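Local coordinates for protein tRNA (Adenine(22)-N(1))-methyltransferase (Mycoplasma capricolum subsp. capricolum, PDB 6QE6) that probably methylates N1 of adenine 22 in tRNA, and holds the cofactor product S-adenosyl-L-homocysteine in its pocket, at residues 46-49 with 50-53; 66-69 with 70-73; 78-82 with 83-87; 92-95 with 96-99. One frame throughout, in Å; residues are numbered along the deposited sequence.

Contact 1 of 4, residues 46-49 with 50-53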
loop_
_atom_site.group_PDB
_atom_site.type_symbol
_atom_site.label_atom_id
_atom_site.label_comp_id
_atom_site.label_asym_id
_atom_site.label_seq_id
_atom_site.Cartn_x
_atom_site.Cartn_y
_atom_site.Cartn_z
ATOM N N HIS A 46 8.195 -8.714 11.847
ATOM C CA HIS A 46 8.318 -8.874 13.293
ATOM C C HIS A 46 7.073 -8.422 14.050
ATOM O O HIS A 46 7.133 -8.263 15.276
ATOM C CB HIS A 46 9.549 -8.131 13.823
ATOM C CG HIS A 46 10.847 -8.840 13.553
ATOM N ND1 HIS A 46 12.029 -8.501 14.184
ATOM C CD2 HIS A 46 11.148 -9.863 12.715
ATOM C CE1 HIS A 46 13.000 -9.281 13.742
ATOM N NE2 HIS A 46 12.493 -10.115 12.849
ATOM N N ALA A 47 5.953 -8.211 13.351
ATOM C CA ALA A 47 4.637 -8.040 13.966
ATOM C C ALA A 47 4.557 -6.813 14.867
ATOM O O ALA A 47 3.654 -6.723 15.704
ATOM C CB ALA A 47 4.224 -9.287 14.756
ATOM N N TYR A 48 5.483 -5.862 14.703
ATOM C CA TYR A 48 5.422 -4.630 15.484
ATOM C C TYR A 48 4.187 -3.794 15.148
ATOM O O TYR A 48 3.664 -3.095 16.020
ATOM C CB TYR A 48 6.704 -3.816 15.278
ATOM C CG TYR A 48 7.919 -4.388 16.000
ATOM C CD1 TYR A 48 7.877 -4.650 17.362
ATOM C CD2 TYR A 48 9.101 -4.659 15.318
ATOM C CE1 TYR A 48 8.972 -5.173 18.035
ATOM C CE2 TYR A 48 10.209 -5.179 15.980
ATOM C CZ TYR A 48 10.137 -5.436 17.345
ATOM O OH TYR A 48 11.227 -5.953 18.027
ATOM N N LEU A 49 3.693 -3.850 13.900
ATOM C CA LEU A 49 2.450 -3.141 13.595
ATOM C C LEU A 49 1.240 -3.803 14.254
ATOM O O LEU A 49 0.451 -3.088 14.904
ATOM C CB LEU A 49 2.277 -2.989 12.078
ATOM C CG LEU A 49 0.939 -2.411 11.586
ATOM C CD1 LEU A 49 0.747 -0.986 12.068
ATOM C CD2 LEU A 49 0.815 -2.460 10.045
ATOM N N PRO A 50 1.020 -5.125 14.140
ATOM C CA PRO A 50 -0.063 -5.735 14.936
ATOM C C PRO A 50 0.055 -5.462 16.423
ATOM O O PRO A 50 -0.955 -5.161 17.072
ATOM C CB PRO A 50 0.072 -7.231 14.618
ATOM C CG PRO A 50 0.632 -7.271 13.255
ATOM C CD PRO A 50 1.575 -6.086 13.169
ATOM N N ILE A 51 1.267 -5.563 16.979
ATOM C CA ILE A 51 1.475 -5.302 18.402
ATOM C C ILE A 51 1.066 -3.875 18.749
ATOM O O ILE A 51 0.295 -3.647 19.686
ATOM C CB ILE A 51 2.939 -5.593 18.785
ATOM C CG1 ILE A 51 3.185 -7.104 18.822
ATOM C CG2 ILE A 51 3.307 -4.943 20.117
ATOM C CD1 ILE A 51 4.634 -7.475 18.685
ATOM N N TYR A 52 1.559 -2.894 17.991
ATOM C CA TYR A 52 1.184 -1.502 18.239
ATOM C C TYR A 52 -0.333 -1.315 18.214
ATOM O O TYR A 52 -0.908 -0.688 19.116
ATOM C CB TYR A 52 1.841 -0.588 17.204
ATOM C CG TYR A 52 1.484 0.867 17.378
ATOM C CD1 TYR A 52 2.302 1.704 18.137
ATOM C CD2 TYR A 52 0.329 1.412 16.796
ATOM C CE1 TYR A 52 2.000 3.044 18.323
ATOM C CE2 TYR A 52 0.004 2.768 16.976
ATOM C CZ TYR A 52 0.858 3.579 17.745
ATOM O OH TYR A 52 0.594 4.918 17.946
ATOM N N LEU A 53 -0.993 -1.844 17.170
ATOM C CA LEU A 53 -2.432 -1.646 17.002
ATOM C C LEU A 53 -3.221 -2.256 18.155
ATOM O O LEU A 53 -4.200 -1.667 18.631
ATOM C CB LEU A 53 -2.893 -2.243 15.673
ATOM C CG LEU A 53 -2.447 -1.546 14.388
ATOM C CD1 LEU A 53 -2.822 -2.405 13.214
ATOM C CD2 LEU A 53 -3.089 -0.176 14.274
#
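L49 and L53 meet one turn apart at the start of helix 48-55, the crossover of the beta-alpha-beta unit 36-42, 48-55, 59-66. L49 CD1 lies 4.0 Å from the branch carbon CG of L53, and equally near its CD1, the two side chains slanting across each other. On this dense flank V29 and A30 of helix 24-31 press on L49 and L53. P50 fills the next sector. Its ring runs at about a right angle to the L49 side chain and sets CD 3.3 Å from A47 O, while A62 and A64 of strand 59-66 touch it. I51 completes the close packing: chi1 at -74° puts CG1 beside its own backbone N, and the extended chain carries CD1 along the A47 carbonyl, 3.2 Å from A47 O and 4.3 Å from A47 CB. The two tyrosines form the looser, partly exposed side. Y48 approaches I51 obliquely, its CD1 4.5 Å from I51 CD1, and H46 O lies over one ring face near the rim. Y52 touches the preceding turn with its CB, while its ring leads off toward N27 and A30. In the backbone, A47 is the N-cap residue, and its O accepts I51 N at 2.9 Å; Y52 N to Y48 O and L53 N to L49 O continue the pattern. Side chain thus meets side chain only through carbon, and the hydrogen bonds across the contact are all backbone. P50, in the first turn where an amide hydrogen has no earlier helical carbonyl to meet, costs the helix no bond.

Contact 2 of 4, residues 66-69 with 70-73. With SAH (S-adenosyl-L-homocysteine), chain C.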
loop_
_atom_site.group_PDB
_atom_site.type_symbol
_atom_site.label_atom_id
_atom_site.label_comp_id
_atom_site.label_asym_id
_atom_site.label_seq_id
_atom_site.Cartn_x
_atom_site.Cartn_y
_atom_site.Cartn_z
ATOM N N ASP A 66 2.846 -14.068 7.382
ATOM C CA ASP A 66 4.035 -14.010 6.560
ATOM C C ASP A 66 4.129 -15.276 5.715
ATOM O O ASP A 66 3.662 -16.351 6.101
ATOM C CB ASP A 66 5.296 -13.820 7.410
ATOM C CG ASP A 66 6.417 -13.135 6.635
ATOM O OD1 ASP A 66 6.839 -13.689 5.598
ATOM O OD2 ASP A 66 6.859 -12.036 7.038
ATOM N N ILE A 67 4.733 -15.127 4.543
ATOM C CA ILE A 67 4.995 -16.276 3.697
ATOM C C ILE A 67 6.190 -17.082 4.199
ATOM O O ILE A 67 6.327 -18.260 3.843
ATOM C CB ILE A 67 5.181 -15.778 2.251
ATOM C CG1 ILE A 67 5.077 -16.930 1.254
ATOM C CG2 ILE A 67 6.477 -14.996 2.111
ATOM C CD1 ILE A 67 5.047 -16.451 -0.204
ATOM N N ASN A 68 7.033 -16.490 5.042
ATOM C CA ASN A 68 8.267 -17.104 5.525
ATOM C C ASN A 68 8.135 -17.390 7.019
ATOM O O ASN A 68 7.802 -16.492 7.800
ATOM C CB ASN A 68 9.469 -16.184 5.251
ATOM C CG ASN A 68 10.814 -16.823 5.626
ATOM O OD1 ASN A 68 10.866 -17.946 6.132
ATOM N ND2 ASN A 68 11.910 -16.093 5.384
ATOM N N GLN A 69 8.401 -18.640 7.413
ATOM C CA GLN A 69 8.290 -19.007 8.822
ATOM C C GLN A 69 9.365 -18.337 9.671
ATOM O O GLN A 69 9.137 -18.063 10.858
ATOM C CB GLN A 69 8.372 -20.527 8.980
ATOM C CG GLN A 69 8.235 -21.025 10.418
ATOM C CD GLN A 69 6.893 -20.672 11.032
ATOM O OE1 GLN A 69 5.836 -20.925 10.439
ATOM N NE2 GLN A 69 6.926 -20.067 12.220
ATOM N N LYS A 70 10.527 -18.051 9.074
ATOM C CA LYS A 70 11.669 -17.543 9.839
ATOM C C LYS A 70 11.329 -16.278 10.622
ATOM O O LYS A 70 11.396 -16.308 11.868
ATOM C CB LYS A 70 12.847 -17.377 8.875
ATOM C CG LYS A 70 14.069 -16.642 9.368
ATOM C CD LYS A 70 15.066 -16.635 8.221
ATOM C CE LYS A 70 16.445 -16.170 8.619
ATOM N NZ LYS A 70 17.442 -16.592 7.582
ATOM N N PRO A 71 10.912 -15.163 9.993
ATOM C CA PRO A 71 10.557 -13.982 10.795
ATOM C C PRO A 71 9.311 -14.190 11.627
ATOM O O PRO A 71 9.145 -13.515 12.648
ATOM C CB PRO A 71 10.356 -12.887 9.739
ATOM C CG PRO A 71 9.888 -13.618 8.552
ATOM C CD PRO A 71 10.601 -14.950 8.564
ATOM N N LEU A 72 8.437 -15.112 11.227
ATOM C CA LEU A 72 7.253 -15.420 12.020
ATOM C C LEU A 72 7.621 -15.966 13.398
ATOM O O LEU A 72 6.885 -15.747 14.366
ATOM C CB LEU A 72 6.392 -16.405 11.250
ATOM C CG LEU A 72 4.880 -16.182 11.222
ATOM C CD1 LEU A 72 4.512 -14.716 11.122
ATOM C CD2 LEU A 72 4.300 -16.955 10.057
ATOM N N ASN A 73 8.763 -16.655 13.515
ATOM C CA ASN A 73 9.223 -17.124 14.821
ATOM C C ASN A 73 9.587 -15.957 15.733
ATOM O O ASN A 73 9.315 -15.991 16.941
ATOM C CB ASN A 73 10.432 -18.042 14.658
ATOM C CG ASN A 73 10.104 -19.314 13.932
ATOM O OD1 ASN A 73 9.129 -19.986 14.251
ATOM N ND2 ASN A 73 10.929 -19.662 12.947
HETATM N N SAH C . 5.608 -5.217 7.130
HETATM C CA SAH C . 6.955 -4.746 7.436
HETATM C CB SAH C . 8.010 -5.678 6.821
HETATM C CG SAH C . 8.090 -5.723 5.295
HETATM S SD SAH C . 9.471 -6.748 4.721
HETATM C C SAH C . 7.174 -3.311 6.950
HETATM O O SAH C . 6.450 -2.819 6.077
HETATM O OXT SAH C . 8.082 -2.610 7.413
HETATM C "C5'" SAH C . 8.382 -7.710 3.644
HETATM C "C4'" SAH C . 7.852 -8.960 4.339
HETATM O "O4'" SAH C . 6.842 -9.533 3.543
HETATM C "C3'" SAH C . 8.913 -10.033 4.498
HETATM O "O3'" SAH C . 8.936 -10.473 5.837
HETATM C "C2'" SAH C . 8.466 -11.167 3.592
HETATM O "O2'" SAH C . 8.763 -12.396 4.197
HETATM C "C1'" SAH C . 6.977 -10.930 3.482
HETATM N N9 SAH C . 6.397 -11.385 2.219
HETATM C C8 SAH C . 6.950 -11.304 0.973
HETATM N N7 SAH C . 6.060 -11.830 0.088
HETATM C C5 SAH C . 4.967 -12.231 0.747
HETATM C C6 SAH C . 3.790 -12.831 0.326
HETATM N N6 SAH C . 3.588 -13.110 -0.959
HETATM N N1 SAH C . 2.830 -13.141 1.262
HETATM C C2 SAH C . 3.029 -12.853 2.598
HETATM N N3 SAH C . 4.205 -12.257 2.999
HETATM C C4 SAH C . 5.157 -11.951 2.088
#
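N68 OD1 accepts the backbone N-H of K70 at 3.0 Å, a side-chain N-cap at the head of helix 69-81, just after the parallel strand 59-66 of the methyltransferase sheet. The chi1 of -175° turns the N68 amide away from its own backbone N and along the K70 side chain, both pointing the same way; K70 N arrives from above the amide, 64° out of its plane. Beyond this bond K70 extends away from the cap. P71 follows, lying crosswise to N68. Its CD rests 3.3 Å from N68 O, and its CG comes within 3.7 Å of D66 OD2, bringing an apolar ring carbon up to the carboxylate. L72 points back toward the strand end: CD1 packs 3.9 Å from D66 CB, and T90 and L92 of strand 88-92 line the same leucine. N73 closes the first turn with a backbone bond from its N to Q69 O. Its side chain is held as well, because Q69, bent at chi2, brings NE2 to 3.0 Å from N73 OD1; the two amide planes are 43° apart. D66 holds the ribose, while I67 packs on the adenine. An acidic residue at the end of the second strand gripping both ribose hydroxyls is the usual arrangement of Rossmann-like methyltransferases. SAH O2' donates to D66 OD1 at 2.7 Å and O3' to OD2 at 2.9 Å, while D45 N also bonds to OD2. OD1 has a second donor too: N68 N meets it on the anti side at 2.9 Å, making an Asx turn.

Contact 3 of 4, residues 78-82 with 83-87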
loop_
_atom_site.group_PDB
_atom_site.type_symbol
_atom_site.label_atom_id
_atom_site.label_comp_id
_atom_site.label_asym_id
_atom_site.label_seq_id
_atom_site.Cartn_x
_atom_site.Cartn_y
_atom_site.Cartn_z
ATOM N N ASN A 78 8.015 -11.930 20.027
ATOM C CA ASN A 78 7.621 -10.552 20.325
ATOM C C ASN A 78 6.212 -10.488 20.917
ATOM O O ASN A 78 5.976 -9.783 21.906
ATOM C CB ASN A 78 7.715 -9.693 19.062
ATOM C CG ASN A 78 9.084 -9.077 18.876
ATOM O OD1 ASN A 78 9.686 -8.576 19.829
ATOM N ND2 ASN A 78 9.591 -9.113 17.644
ATOM N N VAL A 79 5.256 -11.212 20.310
ATOM C CA VAL A 79 3.888 -11.258 20.836
ATOM C C VAL A 79 3.891 -11.788 22.268
ATOM O O VAL A 79 3.113 -11.334 23.124
ATOM C CB VAL A 79 2.981 -12.110 19.916
ATOM C CG1 VAL A 79 1.621 -12.355 20.559
ATOM C CG2 VAL A 79 2.803 -11.443 18.567
ATOM N N GLU A 80 4.774 -12.749 22.553
ATOM C CA GLU A 80 4.840 -13.315 23.895
ATOM C C GLU A 80 5.423 -12.319 24.889
ATOM O O GLU A 80 4.924 -12.200 26.013
ATOM C CB GLU A 80 5.645 -14.613 23.874
ATOM C CG GLU A 80 4.770 -15.851 23.770
ATOM C CD GLU A 80 5.297 -16.911 22.811
ATOM O OE1 GLU A 80 4.532 -17.856 22.491
ATOM O OE2 GLU A 80 6.470 -16.812 22.389
ATOM N N LYS A 81 6.457 -11.570 24.489
ATOM C CA LYS A 81 7.123 -10.698 25.451
ATOM C C LYS A 81 6.247 -9.515 25.852
ATOM O O LYS A 81 6.496 -8.900 26.889
ATOM C CB LYS A 81 8.473 -10.209 24.896
ATOM C CG LYS A 81 8.398 -8.883 24.152
ATOM C CD LYS A 81 9.504 -8.715 23.109
ATOM C CE LYS A 81 10.835 -8.264 23.704
ATOM N NZ LYS A 81 10.713 -7.046 24.563
ATOM N N PHE A 82 5.222 -9.180 25.068
ATOM C CA PHE A 82 4.275 -8.129 25.433
ATOM C C PHE A 82 2.980 -8.676 26.012
ATOM O O PHE A 82 2.109 -7.887 26.393
ATOM C CB PHE A 82 3.959 -7.240 24.225
ATOM C CG PHE A 82 5.123 -6.399 23.771
ATOM C CD1 PHE A 82 5.395 -5.175 24.373
ATOM C CD2 PHE A 82 5.938 -6.824 22.738
ATOM C CE1 PHE A 82 6.457 -4.403 23.958
ATOM C CE2 PHE A 82 7.008 -6.050 22.331
ATOM C CZ PHE A 82 7.261 -4.845 22.940
ATOM N N GLY A 83 2.832 -9.995 26.079
ATOM C CA GLY A 83 1.668 -10.613 26.692
ATOM C C GLY A 83 0.413 -10.555 25.850
ATOM O O GLY A 83 -0.689 -10.394 26.398
ATOM N N LEU A 84 0.542 -10.705 24.526
ATOM C CA LEU A 84 -0.578 -10.506 23.612
ATOM C C LEU A 84 -0.960 -11.770 22.846
ATOM O O LEU A 84 -1.659 -11.677 21.835
ATOM C CB LEU A 84 -0.264 -9.363 22.644
ATOM C CG LEU A 84 -0.181 -7.990 23.322
ATOM C CD1 LEU A 84 0.234 -6.872 22.375
ATOM C CD2 LEU A 84 -1.508 -7.646 24.017
ATOM N N THR A 85 -0.549 -12.952 23.311
ATOM C CA THR A 85 -0.817 -14.167 22.545
ATOM C C THR A 85 -2.305 -14.454 22.412
ATOM O O THR A 85 -2.704 -15.154 21.473
ATOM C CB THR A 85 -0.137 -15.384 23.171
ATOM O OG1 THR A 85 -0.807 -15.718 24.390
ATOM C CG2 THR A 85 1.328 -15.088 23.457
ATOM N N GLY A 86 -3.134 -13.938 23.317
ATOM C CA GLY A 86 -4.568 -14.078 23.165
ATOM C C GLY A 86 -5.234 -13.095 22.225
ATOM O O GLY A 86 -6.456 -13.166 22.043
ATOM N N GLN A 87 -4.470 -12.175 21.630
ATOM C CA GLN A 87 -5.029 -11.144 20.763
ATOM C C GLN A 87 -4.355 -11.135 19.398
ATOM O O GLN A 87 -4.968 -10.711 18.416
ATOM C CB GLN A 87 -4.914 -9.760 21.401
ATOM C CG GLN A 87 -5.814 -9.541 22.631
ATOM C CD GLN A 87 -5.211 -10.088 23.946
ATOM O OE1 GLN A 87 -4.032 -9.871 24.251
ATOM N NE2 GLN A 87 -6.036 -10.789 24.730
#
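L84 folds back on the end of helix 69-81, and its side chain can be traced atom by atom. CB sits over the last turn, 3.9 Å from V79 O and 4.1 Å from V79 CG1. Next comes CG, set beside the leucine's own backbone N by a chi1 of -67°, and it lies 3.8 Å from F82 O. From there CD1 runs on to F82 CB, its nearest atom across the contact at 4.2 Å. V54 of helix 48-55 also touches this leucine, while Q55 of the same helix lies against F82, whose ring leads away from the turn. The backbone underneath is a Schellman motif. L84 N reaches back five residues to V79 O at 3.0 Å, nearly straight at the hydrogen, and G83 N bonds to E80 O, also at 3.0 Å, but from well above the carbonyl plane. G83 carries the positive phi, 75°, that turns the chain out of the helix and permits this pair of bonds. Past L84 the chain passes V79 again, whose CG1 stands 3.6 Å from T85 N. T85 then lies obliquely across the base of E80: its CG2 meets E80 CG at 3.5 Å, an aliphatic touch between two exposed residues. Further on, Q87 N bonds to L84 O, and Q87 pairs through its backbone with A62 of strand 59-66, just before strand 88-92 begins.

Contact 4 of 4, residues 92-95 with 96-99. With SAH (S-adenosyl-L-homocysteine), chain C.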
loop_
_atom_site.group_PDB
_atom_site.type_symbol
_atom_site.label_atom_id
_atom_site.label_comp_id
_atom_site.label_asym_id
_atom_site.label_seq_id
_atom_site.Cartn_x
_atom_site.Cartn_y
_atom_site.Cartn_z
ATOM N N LEU A 92 1.196 -18.470 8.873
ATOM C CA LEU A 92 2.103 -18.693 7.755
ATOM C C LEU A 92 1.283 -18.864 6.478
ATOM O O LEU A 92 0.479 -19.798 6.380
ATOM C CB LEU A 92 2.965 -19.922 8.028
ATOM C CG LEU A 92 3.828 -20.393 6.868
ATOM C CD1 LEU A 92 5.011 -19.455 6.666
ATOM C CD2 LEU A 92 4.290 -21.799 7.129
ATOM N N SER A 93 1.478 -17.974 5.502
ATOM C CA SER A 93 0.594 -17.962 4.343
ATOM C C SER A 93 1.177 -17.093 3.240
ATOM O O SER A 93 1.775 -16.049 3.504
ATOM C CB SER A 93 -0.805 -17.441 4.726
ATOM O OG SER A 93 -1.718 -17.472 3.636
ATOM N N ASN A 94 0.947 -17.510 2.001
ATOM C CA ASN A 94 1.202 -16.655 0.841
ATOM C C ASN A 94 0.043 -15.667 0.703
ATOM O O ASN A 94 -1.038 -16.015 0.210
ATOM C CB ASN A 94 1.356 -17.499 -0.414
ATOM C CG ASN A 94 1.805 -16.699 -1.620
ATOM O OD1 ASN A 94 1.608 -15.487 -1.708
ATOM N ND2 ASN A 94 2.406 -17.391 -2.571
ATOM N N GLY A 95 0.264 -14.428 1.145
ATOM C CA GLY A 95 -0.731 -13.386 0.947
ATOM C C GLY A 95 -2.047 -13.724 1.639
ATOM O O GLY A 95 -2.113 -13.929 2.859
ATOM N N LEU A 96 -3.121 -13.806 0.862
ATOM C CA LEU A 96 -4.460 -13.914 1.420
ATOM C C LEU A 96 -5.019 -15.327 1.364
ATOM O O LEU A 96 -6.221 -15.508 1.577
ATOM C CB LEU A 96 -5.398 -12.959 0.692
ATOM C CG LEU A 96 -4.998 -11.500 0.871
ATOM C CD1 LEU A 96 -6.044 -10.606 0.241
ATOM C CD2 LEU A 96 -4.778 -11.165 2.356
ATOM N N GLU A 97 -4.179 -16.325 1.075
ATOM C CA GLU A 97 -4.677 -17.691 0.933
ATOM C C GLU A 97 -5.317 -18.188 2.218
ATOM O O GLU A 97 -6.263 -18.977 2.165
ATOM C CB GLU A 97 -3.545 -18.630 0.508
ATOM C CG GLU A 97 -3.201 -18.549 -0.977
ATOM C CD GLU A 97 -1.944 -19.344 -1.338
ATOM O OE1 GLU A 97 -1.417 -20.049 -0.447
ATOM O OE2 GLU A 97 -1.470 -19.252 -2.500
ATOM N N PHE A 98 -4.840 -17.709 3.371
ATOM C CA PHE A 98 -5.363 -18.156 4.652
ATOM C C PHE A 98 -6.796 -17.688 4.904
ATOM O O PHE A 98 -7.514 -18.312 5.695
ATOM C CB PHE A 98 -4.459 -17.658 5.772
ATOM C CG PHE A 98 -4.672 -16.208 6.123
ATOM C CD1 PHE A 98 -4.038 -15.205 5.399
ATOM C CD2 PHE A 98 -5.501 -15.846 7.177
ATOM C CE1 PHE A 98 -4.230 -13.877 5.721
ATOM C CE2 PHE A 98 -5.703 -14.517 7.497
ATOM C CZ PHE A 98 -5.072 -13.536 6.771
ATOM N N VAL A 99 -7.225 -16.583 4.285
ATOM C CA VAL A 99 -8.520 -16.006 4.637
ATOM C C VAL A 99 -9.680 -16.945 4.315
ATOM O O VAL A 99 -10.738 -16.841 4.935
ATOM C CB VAL A 99 -8.703 -14.639 3.943
ATOM C CG1 VAL A 99 -10.033 -14.004 4.330
ATOM C CG2 VAL A 99 -7.538 -13.701 4.299
HETATM N N SAH C . 5.608 -5.217 7.130
HETATM C CA SAH C . 6.955 -4.746 7.436
HETATM C CB SAH C . 8.010 -5.678 6.821
HETATM C CG SAH C . 8.090 -5.723 5.295
HETATM S SD SAH C . 9.471 -6.748 4.721
HETATM C C SAH C . 7.174 -3.311 6.950
HETATM O O SAH C . 6.450 -2.819 6.077
HETATM O OXT SAH C . 8.082 -2.610 7.413
HETATM C "C5'" SAH C . 8.382 -7.710 3.644
HETATM C "C4'" SAH C . 7.852 -8.960 4.339
HETATM O "O4'" SAH C . 6.842 -9.533 3.543
HETATM C "C3'" SAH C . 8.913 -10.033 4.498
HETATM O "O3'" SAH C . 8.936 -10.473 5.837
HETATM C "C2'" SAH C . 8.466 -11.167 3.592
HETATM O "O2'" SAH C . 8.763 -12.396 4.197
HETATM C "C1'" SAH C . 6.977 -10.930 3.482
HETATM N N9 SAH C . 6.397 -11.385 2.219
HETATM C C8 SAH C . 6.950 -11.304 0.973
HETATM N N7 SAH C . 6.060 -11.830 0.088
HETATM C C5 SAH C . 4.967 -12.231 0.747
HETATM C C6 SAH C . 3.790 -12.831 0.326
HETATM N N6 SAH C . 3.588 -13.110 -0.959
HETATM N N1 SAH C . 2.830 -13.141 1.262
HETATM C C2 SAH C . 3.029 -12.853 2.598
HETATM N N3 SAH C . 4.205 -12.257 2.999
HETATM C C4 SAH C . 5.157 -11.951 2.088
#
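G95 N donates to N1 of the SAH adenine at 2.9 Å, and N94 OD1 accepts from N6 at 3.2 Å, so the N94-G95 part of a type II' beta turn binds the base. N94 O receives E97 N at 3.3 Å, with an N-H angle of 166°, and closes that turn with G95 and L96 at its corners. G95 takes the positive phi of 61° that the first corner needs. Alongside, E97 lays its extended side chain back over N94, CG 3.5 Å from N94 O and OE1 3.8 Å from N94 CB. The S93 side chain sets out toward the next segment, and its OG accepts F98 N at 3.1 Å, a weak, bent bond. The F98 ring lies against the turn: a chi1 of 78° holds it between its backbone N and carbonyl carbon, and CD1 comes 3.4 Å from G95 O, which lies at the ring edge and in its plane. V99 CG2 lies over the rim of one ring face, while A40 and I42 of strand 36-42 also touch F98. The arrangement is consistent with the adenine site that follows the third strand, here 88-92, in Rossmann-like methyltransferases.

Contacts 2 and 4 share the bound SAH: D66 of contact 2 holds the ribose and I67 lies on the adenine, whose N1 and N6 bond to G95 and N94, in the turn of contact 4. Their centres are 12 Å apart, and they join through a probable hydrogen bond of 2.8 Å from S93 N to D66 O. Contacts 2 and 3 mark the two ends of helix 69-81, with centres 16 Å apart. Contact 1 lies against that helix, its I51 CD1 3.8 Å from N78 CB of contact 3 and its H46 CD2 4.2 Å from P71 O of contact 2. Contact 3 is the more remote from the pocket, the V79 side chain being about 13 Å from SAH, against about 6 Å for L49.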